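Local atomic coordinates of putative anti-sigma factor antagonist TM1081 (Thermotoga maritima, PDB entry 3F43), a protein that probably acts as an anti-anti-sigma factor, counteracting an anti-sigma factor and so releasing a sigma factor from inhibition. Residues V23-N28 with H37-W42; E46-N49 with K54-L57; G71-I76 with G85-V90; K95-L100 with N104-V109. All blocks are in the same frame, centred on the assembly; numbering follows the deposited sequence.

How the interactions relate
The four contacts follow one another along the chain: each closes before the next opens, so none nests within or crosses another. Interaction 1 closes the loop from strand 22-25 into helix 36-48, and interaction 2 closes the turn from the end of that helix into strand 54-58. Interaction 3 spans the rest of helix 67-83 and the turn into strand 86-90, and interaction 4 closes the short return after helix 94-102. Interactions 1 and 2 meet through neighbouring strands and through W42 and F47; backbone bonds such as I55 N to F86 O join 2 to 3, and L89 packs on L100 to join 3 to 4. Interactions 1 and 4 lie about 19 Å apart between centres.

Interaction 1. Residues V23-N28 with H37-W42; sequences VILMPN and HLFKKW
L25 meets the aromatic pair F39 and W42 with its two methyl branches divided between them. CD1 of L25 approaches CZ of F39 at 4.1 Å, whereas CD2 of L25 sits against the benzene part of the indole, 3.7 Å from CZ3 of W42 and almost as near CH2. Both approaches are oblique to the ring planes. The leucine and the indole run alongside each other in opposite senses, touching through CD2 of L25 and the CZ3 and CH2 atoms of W42.

The torsions account for this reach. On the helix, F39 and W42 share one choice, CG anti to the backbone N (chi1 -175° and 176°), which carries both rings across to the strand although the backbones stay well apart, with 9.2 Å between CA of P27 and CA of F39 at the nearest point. These segments form the first half of the beta-alpha-beta unit made by strand 22-25, helix 36-48 and strand 54-58 in the STAS domain, a SpoIIAA-like fold. Just beyond the strand, P27 adds a looser touch, its CB 4.4 Å from CE1 of F39. F14 meets the F39 ring edge-to-face. W42 turns its polar corner elsewhere, with NE1 hydrogen-bonded to the backbone O of H11, a residue of the expression tag, and F47 meets the indole edge-to-face.

Interaction 2. Residues E46-N49 with K54-L57; sequences EFLN and KIFL
I55 takes the tail of helix 36-48 on a single methyl, CD1, where that helix hands over to strand 54-58 in a beta-alpha-beta unit of the SpoIIAA-like STAS fold. The tight part lies between L48 and I55: CD2 of L48 is 3.7 Å from CD1 of I55, with CG of L48 behind it at 4.2 Å from the same methyl. The two side chains lie perpendicular, and I80 of helix 67-83 packs against both.

F47 gives the slack part. Its CB is directed at the strand, yet stops 4.4 Å from CD1 of I55, and its ring comes no closer; with chi1 at -53° the phenyl is carried to other neighbours, among them Y16, which it meets edge-to-face.

Tightness and burial do not go together here. The closely packed L48 is the partner that remains partly exposed to solvent, whereas the loosely placed F47 is buried, as is I55. K54, next to I55 on the strand, directs its CB away from the helix. The contact is purely apolar, made by carbon atoms of L48, F47 and I55, and buries a modest 93 Å² between the two segments. Within the helix, CB of E46 stands 3.7 Å above the plane of the F47 ring, over its centre.

Interaction 3. Residues G71-I76 with G85-V90; sequences GVIVNI and GFFALV
The phenyl ring of F87 receives I76 on one face: methyl CG2 of I76 lies 3.7 Å from the centroid of the F87 ring and 15° off the ring normal, a CH-pi contact displaced slightly toward the rim. I73 arrives at the CE2 corner of the same ring with two atoms. Its carbonyl O approaches obliquely, 3.7 Å from CE2 of F87, and its methyl CG2 stands 4.0 Å from that carbon.

Both isoleucines use the same branch, CG2, which lies anti to the backbone N. In turn F87 holds CG anti to its own N (chi1 -174°), which extends the ring from the strand to the helix. L89 closes the patch less firmly, CD2 being 4.3 Å from CG2 of I73.

The helix and strand segments run nearly antiparallel, at 152°, with axes 10.3 Å apart, as expected where a helix of a beta-alpha-beta unit lies on its sheet. L57 of the neighbouring strand 54-58 packs on I73, F87 and L89, V43 of helix 36-48 touches I76, and V74, directed away from strand 86-90, meets S67 of the second subunit, the probable phosphorylation site, not phosphorylated here.

Interaction 4. Residues K95-L100 with N104-V109; sequences KVERVL and NLDRIV
L100 and L105 meet methyl to methyl, CD2 of L100 lying 3.7 Å from CD2 of L105, with the two side chains set at a slant to each other. Around them L89 packs on L100, and L70 and L77 of helix 67-83 pack on L105.

On the partly exposed side, E97 and D106 run crosswise. E97 bends back at chi2 (53°), bringing OE2 to 3.5 Å from OD2 of D106, with the carboxylate planes only 27° apart. D106 holds its CG between the backbone N and the carbonyl carbon, and the carboxylate also lies close to the end of the helix, CG of D106 being 3.8 Å from O of L100.

Between the leucines and the carboxylates the backbone closes the turn after helix 94-102. N of D106 donates to O of L100 at 3.2 Å with an N-H...O angle of 158°, approaching from above the carbonyl plane. Farther on, O of L105 is gripped by two N-H groups, from I108 and V109, just before strand 110-112 of the STAS domain. The second subunit packs here too, its S67 against L105 and its F68 against I108.

Two carboxylate oxygens this close would probably disfavour a double negative charge, so the E97-D106 pair may raise the proton affinity of one carboxylate, while the leucine pair supplies apolar cohesion.

Interaction 1. Residues V23-N28 with H37-W42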
loop_
_atom_site.group_PDB
_atom_site.type_symbol
_atom_site.label_atom_id
_atom_site.label_comp_id
_atom_site.label_asym_id
_atom_site.label_seq_id
_atom_site.Cartn_x
_atom_site.Cartn_y
_atom_site.Cartn_z
ATOM N N VAL A 23 7.232 -5.405 20.384
ATOM C CA VAL A 23 7.641 -4.061 20.030
ATOM C C VAL A 23 6.403 -3.193 19.879
ATOM O O VAL A 23 5.565 -3.431 19.001
ATOM C CB VAL A 23 8.479 -4.008 18.748
ATOM C CG1 VAL A 23 8.913 -2.566 18.469
ATOM C CG2 VAL A 23 9.634 -4.983 18.770
ATOM N N ILE A 24 6.270 -2.193 20.753
ATOM C CA ILE A 24 5.116 -1.302 20.733
ATOM C C ILE A 24 5.570 0.019 20.108
ATOM O O ILE A 24 6.341 0.806 20.720
ATOM C CB ILE A 24 4.556 -1.073 22.144
ATOM C CG1 ILE A 24 4.286 -2.419 22.854
ATOM C CG2 ILE A 24 3.277 -0.191 22.070
ATOM C CD1 ILE A 24 3.760 -2.288 24.292
ATOM N N LEU A 25 5.133 0.231 18.868
ATOM C CA LEU A 25 5.479 1.424 18.109
ATOM C C LEU A 25 4.437 2.499 18.357
ATOM O O LEU A 25 3.236 2.270 18.168
ATOM C CB LEU A 25 5.514 1.126 16.600
ATOM C CG LEU A 25 6.462 0.019 16.135
ATOM C CD1 LEU A 25 6.211 -0.333 14.632
ATOM C CD2 LEU A 25 7.921 0.351 16.471
HETATM N N MSE A 26 4.899 3.678 18.738
HETATM C CA MSE A 26 4.009 4.790 19.059
HETATM C C MSE A 26 4.382 6.080 18.316
HETATM O O MSE A 26 4.786 7.066 18.937
HETATM C CB MSE A 26 3.995 5.031 20.549
HETATM C CG MSE A 26 3.489 3.821 21.375
HETATM SE SE MSE A 26 3.840 3.871 23.254
HETATM C CE MSE A 26 5.732 3.448 23.180
ATOM N N PRO A 27 4.217 6.075 16.971
ATOM C CA PRO A 27 4.523 7.319 16.224
ATOM C C PRO A 27 3.700 8.466 16.753
ATOM O O PRO A 27 2.507 8.323 17.025
ATOM C CB PRO A 27 4.159 6.982 14.774
ATOM C CG PRO A 27 3.249 5.783 14.880
ATOM C CD PRO A 27 3.747 5.004 16.085
ATOM N N ASN A 28 4.342 9.608 16.939
ATOM C CA ASN A 28 3.681 10.730 17.610
ATOM C C ASN A 28 3.266 11.827 16.642
ATOM O O ASN A 28 2.750 12.865 17.062
ATOM C CB ASN A 28 4.540 11.292 18.748
ATOM C CG ASN A 28 5.890 11.754 18.300
ATOM O OD1 ASN A 28 6.157 11.878 17.111
ATOM N ND2 ASN A 28 6.783 11.984 19.269
ATOM N N HIS A 37 8.566 5.854 3.854
ATOM C CA HIS A 37 9.763 5.034 3.576
ATOM C C HIS A 37 10.730 5.068 4.740
ATOM O O HIS A 37 11.268 4.037 5.141
ATOM C CB HIS A 37 10.487 5.487 2.318
ATOM C CG HIS A 37 11.734 4.719 2.046
ATOM N ND1 HIS A 37 11.729 3.341 1.870
ATOM C CD2 HIS A 37 13.024 5.111 1.957
ATOM C CE1 HIS A 37 12.973 2.937 1.681
ATOM N NE2 HIS A 37 13.780 3.987 1.745
ATOM N N LEU A 38 10.933 6.240 5.328
ATOM C CA LEU A 38 11.826 6.353 6.498
ATOM C C LEU A 38 11.375 5.456 7.648
ATOM O O LEU A 38 12.192 4.771 8.282
ATOM C CB LEU A 38 11.862 7.810 6.969
ATOM C CG LEU A 38 12.844 8.134 8.101
ATOM C CD1 LEU A 38 14.283 7.977 7.628
ATOM C CD2 LEU A 38 12.629 9.536 8.599
ATOM N N PHE A 39 10.070 5.467 7.922
ATOM C CA PHE A 39 9.497 4.658 8.987
ATOM C C PHE A 39 9.611 3.166 8.680
ATOM O O PHE A 39 10.002 2.365 9.534
ATOM C CB PHE A 39 8.044 5.118 9.234
ATOM C CG PHE A 39 7.363 4.435 10.412
ATOM C CD1 PHE A 39 7.606 4.839 11.701
ATOM C CD2 PHE A 39 6.503 3.397 10.193
ATOM C CE1 PHE A 39 6.947 4.218 12.769
ATOM C CE2 PHE A 39 5.849 2.765 11.265
ATOM C CZ PHE A 39 6.098 3.176 12.526
ATOM N N LYS A 40 9.250 2.792 7.462
ATOM C CA LYS A 40 9.323 1.392 7.025
ATOM C C LYS A 40 10.754 0.843 7.186
ATOM O O LYS A 40 10.958 -0.222 7.786
ATOM C CB LYS A 40 8.889 1.311 5.560
ATOM C CG LYS A 40 8.804 -0.122 5.014
ATOM C CD LYS A 40 10.113 -0.556 4.393
ATOM C CE LYS A 40 9.928 -1.769 3.512
ATOM N NZ LYS A 40 11.263 -2.166 3.001
ATOM N N LYS A 41 11.725 1.578 6.664
ATOM C CA LYS A 41 13.125 1.154 6.731
ATOM C C LYS A 41 13.564 0.991 8.169
ATOM O O LYS A 41 14.197 0.024 8.507
ATOM C CB LYS A 41 14.023 2.117 5.981
ATOM C CG LYS A 41 15.455 1.670 5.930
ATOM C CD LYS A 41 16.267 2.518 4.969
ATOM C CE LYS A 41 17.768 2.413 5.258
ATOM N NZ LYS A 41 18.245 1.003 5.463
ATOM N N TRP A 42 13.132 1.908 9.017
ATOM C CA TRP A 42 13.439 1.855 10.448
ATOM C C TRP A 42 12.826 0.619 11.139
ATOM O O TRP A 42 13.562 -0.122 11.843
ATOM C CB TRP A 42 13.016 3.159 11.119
ATOM C CG TRP A 42 13.193 3.198 12.620
ATOM C CD1 TRP A 42 14.362 3.378 13.308
ATOM C CD2 TRP A 42 12.174 3.025 13.590
ATOM N NE1 TRP A 42 14.127 3.350 14.657
ATOM C CE2 TRP A 42 12.792 3.156 14.868
ATOM C CE3 TRP A 42 10.792 2.841 13.522
ATOM C CZ2 TRP A 42 12.075 3.051 16.052
ATOM C CZ3 TRP A 42 10.083 2.738 14.705
ATOM C CH2 TRP A 42 10.736 2.861 15.956
#

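Interaction 2. Residues E46-N49 with K54-L57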
loop_
_atom_site.group_PDB
_atom_site.type_symbol
_atom_site.label_atom_id
_atom_site.label_comp_id
_atom_site.label_asym_id
_atom_site.label_seq_id
_atom_site.Cartn_x
_atom_site.Cartn_y
_atom_site.Cartn_z
ATOM N N GLU A 46 15.477 -2.056 12.497
ATOM C CA GLU A 46 15.566 -2.168 13.948
ATOM C C GLU A 46 14.908 -3.397 14.552
ATOM O O GLU A 46 15.371 -3.895 15.569
ATOM C CB GLU A 46 14.945 -0.925 14.611
ATOM C CG GLU A 46 15.670 0.339 14.259
ATOM C CD GLU A 46 17.104 0.370 14.769
ATOM O OE1 GLU A 46 17.356 -0.059 15.919
ATOM O OE2 GLU A 46 17.991 0.811 14.020
ATOM N N PHE A 47 13.822 -3.863 13.944
ATOM C CA PHE A 47 13.018 -4.892 14.549
ATOM C C PHE A 47 12.933 -6.136 13.648
ATOM O O PHE A 47 13.418 -7.192 14.021
ATOM C CB PHE A 47 11.669 -4.317 14.935
ATOM C CG PHE A 47 11.787 -3.072 15.784
ATOM C CD1 PHE A 47 12.452 -3.118 16.991
ATOM C CD2 PHE A 47 11.288 -1.867 15.331
ATOM C CE1 PHE A 47 12.617 -1.977 17.747
ATOM C CE2 PHE A 47 11.465 -0.705 16.076
ATOM C CZ PHE A 47 12.106 -0.777 17.278
ATOM N N LEU A 48 12.255 -6.012 12.508
ATOM C CA LEU A 48 11.902 -7.204 11.726
ATOM C C LEU A 48 13.151 -7.952 11.270
ATOM O O LEU A 48 13.222 -9.173 11.381
ATOM C CB LEU A 48 11.019 -6.845 10.531
ATOM C CG LEU A 48 9.643 -6.300 10.881
ATOM C CD1 LEU A 48 8.855 -5.745 9.689
ATOM C CD2 LEU A 48 8.798 -7.327 11.637
ATOM N N ASN A 49 14.156 -7.235 10.787
ATOM C CA ASN A 49 15.380 -7.906 10.340
ATOM C C ASN A 49 16.277 -8.426 11.460
ATOM O O ASN A 49 17.204 -9.186 11.202
ATOM C CB ASN A 49 16.158 -7.017 9.365
ATOM C CG ASN A 49 15.380 -6.720 8.071
ATOM O OD1 ASN A 49 14.391 -7.387 7.725
ATOM N ND2 ASN A 49 15.837 -5.710 7.346
ATOM N N LYS A 54 6.851 -9.634 16.719
ATOM C CA LYS A 54 5.614 -9.319 17.426
ATOM C C LYS A 54 5.578 -7.800 17.597
ATOM O O LYS A 54 6.408 -7.235 18.331
ATOM C CB LYS A 54 5.527 -10.014 18.779
ATOM C CG LYS A 54 5.515 -11.538 18.742
ATOM C CD LYS A 54 5.562 -12.136 20.165
ATOM N N ILE A 55 4.653 -7.148 16.898
ATOM C CA ILE A 55 4.607 -5.687 16.807
ATOM C C ILE A 55 3.197 -5.170 16.944
ATOM O O ILE A 55 2.265 -5.706 16.356
ATOM C CB ILE A 55 5.197 -5.171 15.438
ATOM C CG1 ILE A 55 6.667 -5.630 15.323
ATOM C CG2 ILE A 55 5.038 -3.658 15.260
ATOM C CD1 ILE A 55 7.417 -5.011 14.145
ATOM N N PHE A 56 3.052 -4.134 17.772
ATOM C CA PHE A 56 1.834 -3.349 17.859
ATOM C C PHE A 56 2.149 -2.002 17.200
ATOM O O PHE A 56 3.096 -1.321 17.616
ATOM C CB PHE A 56 1.404 -3.037 19.286
ATOM C CG PHE A 56 1.064 -4.216 20.150
ATOM C CD1 PHE A 56 0.885 -5.510 19.651
ATOM C CD2 PHE A 56 0.894 -4.011 21.532
ATOM C CE1 PHE A 56 0.573 -6.570 20.499
ATOM C CE2 PHE A 56 0.574 -5.053 22.365
ATOM C CZ PHE A 56 0.399 -6.348 21.842
ATOM N N LEU A 57 1.340 -1.581 16.234
ATOM C CA LEU A 57 1.468 -0.255 15.690
ATOM C C LEU A 57 0.321 0.566 16.299
ATOM O O LEU A 57 -0.860 0.443 15.934
ATOM C CB LEU A 57 1.460 -0.251 14.156
ATOM C CG LEU A 57 1.379 1.129 13.493
ATOM C CD1 LEU A 57 2.592 1.995 13.932
ATOM C CD2 LEU A 57 1.328 0.943 11.982
#

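Interaction 3. Residues G71-I76 with G85-V90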
loop_
_atom_site.group_PDB
_atom_site.type_symbol
_atom_site.label_atom_id
_atom_site.label_comp_id
_atom_site.label_asym_id
_atom_site.label_seq_id
_atom_site.Cartn_x
_atom_site.Cartn_y
_atom_site.Cartn_z
ATOM N N GLY A 71 0.729 1.254 2.446
ATOM C CA GLY A 71 1.710 0.367 1.850
ATOM C C GLY A 71 2.733 -0.124 2.871
ATOM O O GLY A 71 3.124 -1.301 2.865
ATOM N N VAL A 72 3.130 0.756 3.778
ATOM C CA VAL A 72 4.035 0.378 4.873
ATOM C C VAL A 72 3.391 -0.654 5.807
ATOM O O VAL A 72 4.005 -1.684 6.145
ATOM C CB VAL A 72 4.608 1.579 5.576
ATOM C CG1 VAL A 72 5.345 1.145 6.866
ATOM C CG2 VAL A 72 5.531 2.331 4.541
ATOM N N ILE A 73 2.137 -0.412 6.195
ATOM C CA ILE A 73 1.398 -1.362 7.009
ATOM C C ILE A 73 1.327 -2.737 6.334
ATOM O O ILE A 73 1.580 -3.781 6.959
ATOM C CB ILE A 73 0.013 -0.828 7.345
ATOM C CG1 ILE A 73 0.175 0.374 8.285
ATOM C CG2 ILE A 73 -0.880 -1.907 7.953
ATOM C CD1 ILE A 73 -1.133 1.119 8.539
ATOM N N VAL A 74 1.036 -2.726 5.038
ATOM C CA VAL A 74 0.987 -3.944 4.262
ATOM C C VAL A 74 2.333 -4.646 4.238
ATOM O O VAL A 74 2.388 -5.856 4.365
ATOM C CB VAL A 74 0.414 -3.681 2.847
ATOM C CG1 VAL A 74 0.684 -4.875 1.892
ATOM C CG2 VAL A 74 -1.067 -3.344 2.938
ATOM N N ASN A 75 3.419 -3.877 4.070
ATOM C CA ASN A 75 4.735 -4.495 4.037
ATOM C C ASN A 75 5.083 -5.151 5.363
ATOM O O ASN A 75 5.668 -6.241 5.405
ATOM C CB ASN A 75 5.794 -3.466 3.675
ATOM C CG ASN A 75 5.833 -3.175 2.197
ATOM O OD1 ASN A 75 5.592 -4.049 1.373
ATOM N ND2 ASN A 75 6.162 -1.939 1.867
ATOM N N ILE A 76 4.750 -4.493 6.461
ATOM C CA ILE A 76 4.964 -5.063 7.799
ATOM C C ILE A 76 4.133 -6.335 8.008
ATOM O O ILE A 76 4.631 -7.377 8.490
ATOM C CB ILE A 76 4.662 -4.027 8.927
ATOM C CG1 ILE A 76 5.650 -2.879 8.848
ATOM C CG2 ILE A 76 4.726 -4.661 10.340
ATOM C CD1 ILE A 76 5.221 -1.663 9.692
ATOM N N GLY A 85 4.725 -14.310 13.020
ATOM C CA GLY A 85 4.673 -13.475 14.207
ATOM C C GLY A 85 3.270 -12.988 14.497
ATOM O O GLY A 85 2.272 -13.624 14.132
ATOM N N PHE A 86 3.194 -11.842 15.164
ATOM C CA PHE A 86 1.948 -11.273 15.602
ATOM C C PHE A 86 1.986 -9.783 15.220
ATOM O O PHE A 86 2.933 -9.070 15.553
ATOM C CB PHE A 86 1.757 -11.437 17.116
ATOM C CG PHE A 86 0.447 -10.889 17.610
ATOM C CD1 PHE A 86 0.316 -9.567 17.979
ATOM C CD2 PHE A 86 -0.678 -11.687 17.646
ATOM C CE1 PHE A 86 -0.902 -9.068 18.389
ATOM C CE2 PHE A 86 -1.900 -11.181 18.060
ATOM C CZ PHE A 86 -2.008 -9.863 18.426
ATOM N N PHE A 87 0.996 -9.322 14.467
ATOM C CA PHE A 87 0.887 -7.898 14.143
ATOM C C PHE A 87 -0.494 -7.377 14.522
ATOM O O PHE A 87 -1.523 -8.016 14.215
ATOM C CB PHE A 87 1.151 -7.671 12.644
ATOM C CG PHE A 87 1.215 -6.222 12.229
ATOM C CD1 PHE A 87 1.846 -5.249 13.012
ATOM C CD2 PHE A 87 0.714 -5.827 10.980
ATOM C CE1 PHE A 87 1.906 -3.905 12.571
ATOM C CE2 PHE A 87 0.808 -4.511 10.529
ATOM C CZ PHE A 87 1.399 -3.545 11.336
ATOM N N ALA A 88 -0.546 -6.240 15.215
ATOM C CA ALA A 88 -1.820 -5.592 15.474
ATOM C C ALA A 88 -1.745 -4.101 15.341
ATOM O O ALA A 88 -0.715 -3.508 15.643
ATOM C CB ALA A 88 -2.357 -5.910 16.882
ATOM N N LEU A 89 -2.844 -3.530 14.837
ATOM C CA LEU A 89 -3.040 -2.090 14.824
ATOM C C LEU A 89 -3.809 -1.754 16.090
ATOM O O LEU A 89 -4.724 -2.473 16.470
ATOM C CB LEU A 89 -3.807 -1.630 13.578
ATOM C CG LEU A 89 -3.210 -2.077 12.248
ATOM C CD1 LEU A 89 -4.031 -1.584 11.057
ATOM C CD2 LEU A 89 -1.754 -1.642 12.121
ATOM N N VAL A 90 -3.435 -0.666 16.763
ATOM C CA VAL A 90 -4.018 -0.293 18.044
ATOM C C VAL A 90 -4.453 1.156 18.023
ATOM O O VAL A 90 -3.702 2.043 17.581
ATOM C CB VAL A 90 -3.023 -0.535 19.225
ATOM C CG1 VAL A 90 -3.700 -0.315 20.554
ATOM C CG2 VAL A 90 -2.480 -1.978 19.161
#

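Interaction 4. Residues K95-L100 with N104-V109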
loop_
_atom_site.group_PDB
_atom_site.type_symbol
_atom_site.label_atom_id
_atom_site.label_comp_id
_atom_site.label_asym_id
_atom_site.label_seq_id
_atom_site.Cartn_x
_atom_site.Cartn_y
_atom_site.Cartn_z
ATOM N N LYS A 95 -11.157 8.527 11.295
ATOM C CA LYS A 95 -10.674 8.718 9.925
ATOM C C LYS A 95 -9.803 7.528 9.463
ATOM O O LYS A 95 -9.936 7.019 8.334
ATOM C CB LYS A 95 -9.865 10.017 9.868
ATOM C CG LYS A 95 -9.580 10.561 8.477
ATOM C CD LYS A 95 -8.754 11.843 8.555
ATOM N N VAL A 96 -8.899 7.093 10.334
ATOM C CA VAL A 96 -8.036 5.962 10.036
ATOM C C VAL A 96 -8.860 4.673 9.979
ATOM O O VAL A 96 -8.704 3.874 9.046
ATOM C CB VAL A 96 -6.867 5.878 11.068
ATOM C CG1 VAL A 96 -6.049 4.570 10.888
ATOM C CG2 VAL A 96 -5.969 7.137 10.923
ATOM N N GLU A 97 -9.735 4.450 10.939
ATOM C CA GLU A 97 -10.544 3.239 10.919
ATOM C C GLU A 97 -11.430 3.144 9.661
ATOM O O GLU A 97 -11.700 2.049 9.175
ATOM C CB GLU A 97 -11.418 3.131 12.177
ATOM C CG GLU A 97 -12.395 1.947 12.136
ATOM C CD GLU A 97 -11.704 0.593 11.830
ATOM O OE1 GLU A 97 -10.626 0.343 12.429
ATOM O OE2 GLU A 97 -12.228 -0.206 10.984
ATOM N N ARG A 98 -11.894 4.290 9.149
ATOM C CA ARG A 98 -12.693 4.295 7.916
ATOM C C ARG A 98 -11.868 3.790 6.736
ATOM O O ARG A 98 -12.344 2.993 5.924
ATOM C CB ARG A 98 -13.227 5.702 7.651
ATOM C CG ARG A 98 -14.182 5.836 6.484
ATOM C CD ARG A 98 -14.916 7.178 6.554
ATOM N NE ARG A 98 -15.840 7.232 7.705
ATOM C CZ ARG A 98 -15.703 7.982 8.812
ATOM N NH1 ARG A 98 -14.676 8.820 8.994
ATOM N NH2 ARG A 98 -16.624 7.897 9.764
ATOM N N VAL A 99 -10.598 4.209 6.673
ATOM C CA VAL A 99 -9.704 3.735 5.616
ATOM C C VAL A 99 -9.452 2.234 5.800
ATOM O O VAL A 99 -9.469 1.487 4.813
ATOM C CB VAL A 99 -8.404 4.545 5.540
ATOM C CG1 VAL A 99 -7.333 3.814 4.680
ATOM C CG2 VAL A 99 -8.715 5.964 5.034
ATOM N N LEU A 100 -9.219 1.797 7.048
ATOM C CA LEU A 100 -8.923 0.374 7.341
ATOM C C LEU A 100 -10.099 -0.514 6.940
ATOM O O LEU A 100 -9.916 -1.614 6.461
ATOM C CB LEU A 100 -8.572 0.178 8.825
ATOM C CG LEU A 100 -7.294 0.841 9.341
ATOM C CD1 LEU A 100 -7.154 0.638 10.881
ATOM C CD2 LEU A 100 -6.030 0.361 8.607
ATOM N N ASN A 104 -10.524 -3.059 3.484
ATOM C CA ASN A 104 -10.656 -4.435 3.987
ATOM C C ASN A 104 -9.490 -4.896 4.869
ATOM O O ASN A 104 -9.382 -6.084 5.190
ATOM C CB ASN A 104 -10.912 -5.435 2.844
ATOM C CG ASN A 104 -12.351 -5.445 2.377
ATOM O OD1 ASN A 104 -13.166 -4.616 2.771
ATOM N ND2 ASN A 104 -12.657 -6.373 1.487
ATOM N N LEU A 105 -8.629 -3.961 5.276
ATOM C CA LEU A 105 -7.507 -4.318 6.106
ATOM C C LEU A 105 -7.992 -4.871 7.456
ATOM O O LEU A 105 -7.378 -5.762 8.028
ATOM C CB LEU A 105 -6.571 -3.122 6.255
ATOM C CG LEU A 105 -5.145 -3.251 6.675
ATOM C CD1 LEU A 105 -4.430 -4.516 6.272
ATOM C CD2 LEU A 105 -4.452 -1.929 6.178
ATOM N N ASP A 106 -9.142 -4.384 7.920
ATOM C CA ASP A 106 -9.735 -4.898 9.145
ATOM C C ASP A 106 -10.203 -6.356 9.094
ATOM O O ASP A 106 -10.529 -6.949 10.127
ATOM C CB ASP A 106 -10.827 -3.965 9.672
ATOM C CG ASP A 106 -12.029 -3.848 8.751
ATOM O OD1 ASP A 106 -12.071 -4.443 7.643
ATOM O OD2 ASP A 106 -12.941 -3.097 9.145
ATOM N N ARG A 107 -10.215 -6.945 7.888
ATOM C CA ARG A 107 -10.468 -8.372 7.696
ATOM C C ARG A 107 -9.213 -9.255 7.806
ATOM O O ARG A 107 -9.336 -10.467 7.965
ATOM C CB ARG A 107 -11.172 -8.625 6.347
ATOM C CG ARG A 107 -12.482 -7.871 6.225
ATOM C CD ARG A 107 -13.090 -8.026 4.828
ATOM N NE ARG A 107 -14.260 -7.160 4.664
ATOM C CZ ARG A 107 -15.142 -7.259 3.662
ATOM N NH1 ARG A 107 -15.009 -8.192 2.714
ATOM N NH2 ARG A 107 -16.168 -6.416 3.611
ATOM N N ILE A 108 -8.025 -8.669 7.705
ATOM C CA ILE A 108 -6.773 -9.413 7.629
ATOM C C ILE A 108 -5.704 -9.070 8.681
ATOM O O ILE A 108 -4.660 -9.722 8.718
ATOM C CB ILE A 108 -6.160 -9.327 6.206
ATOM C CG1 ILE A 108 -5.819 -7.899 5.789
ATOM C CG2 ILE A 108 -7.137 -9.985 5.158
ATOM C CD1 ILE A 108 -4.850 -7.809 4.534
ATOM N N VAL A 109 -5.942 -8.038 9.490
ATOM C CA VAL A 109 -5.039 -7.696 10.589
ATOM C C VAL A 109 -5.908 -7.404 11.814
ATOM O O VAL A 109 -6.985 -6.809 11.723
ATOM C CB VAL A 109 -4.093 -6.518 10.234
ATOM C CG1 VAL A 109 -4.857 -5.234 10.092
ATOM C CG2 VAL A 109 -2.961 -6.367 11.292
#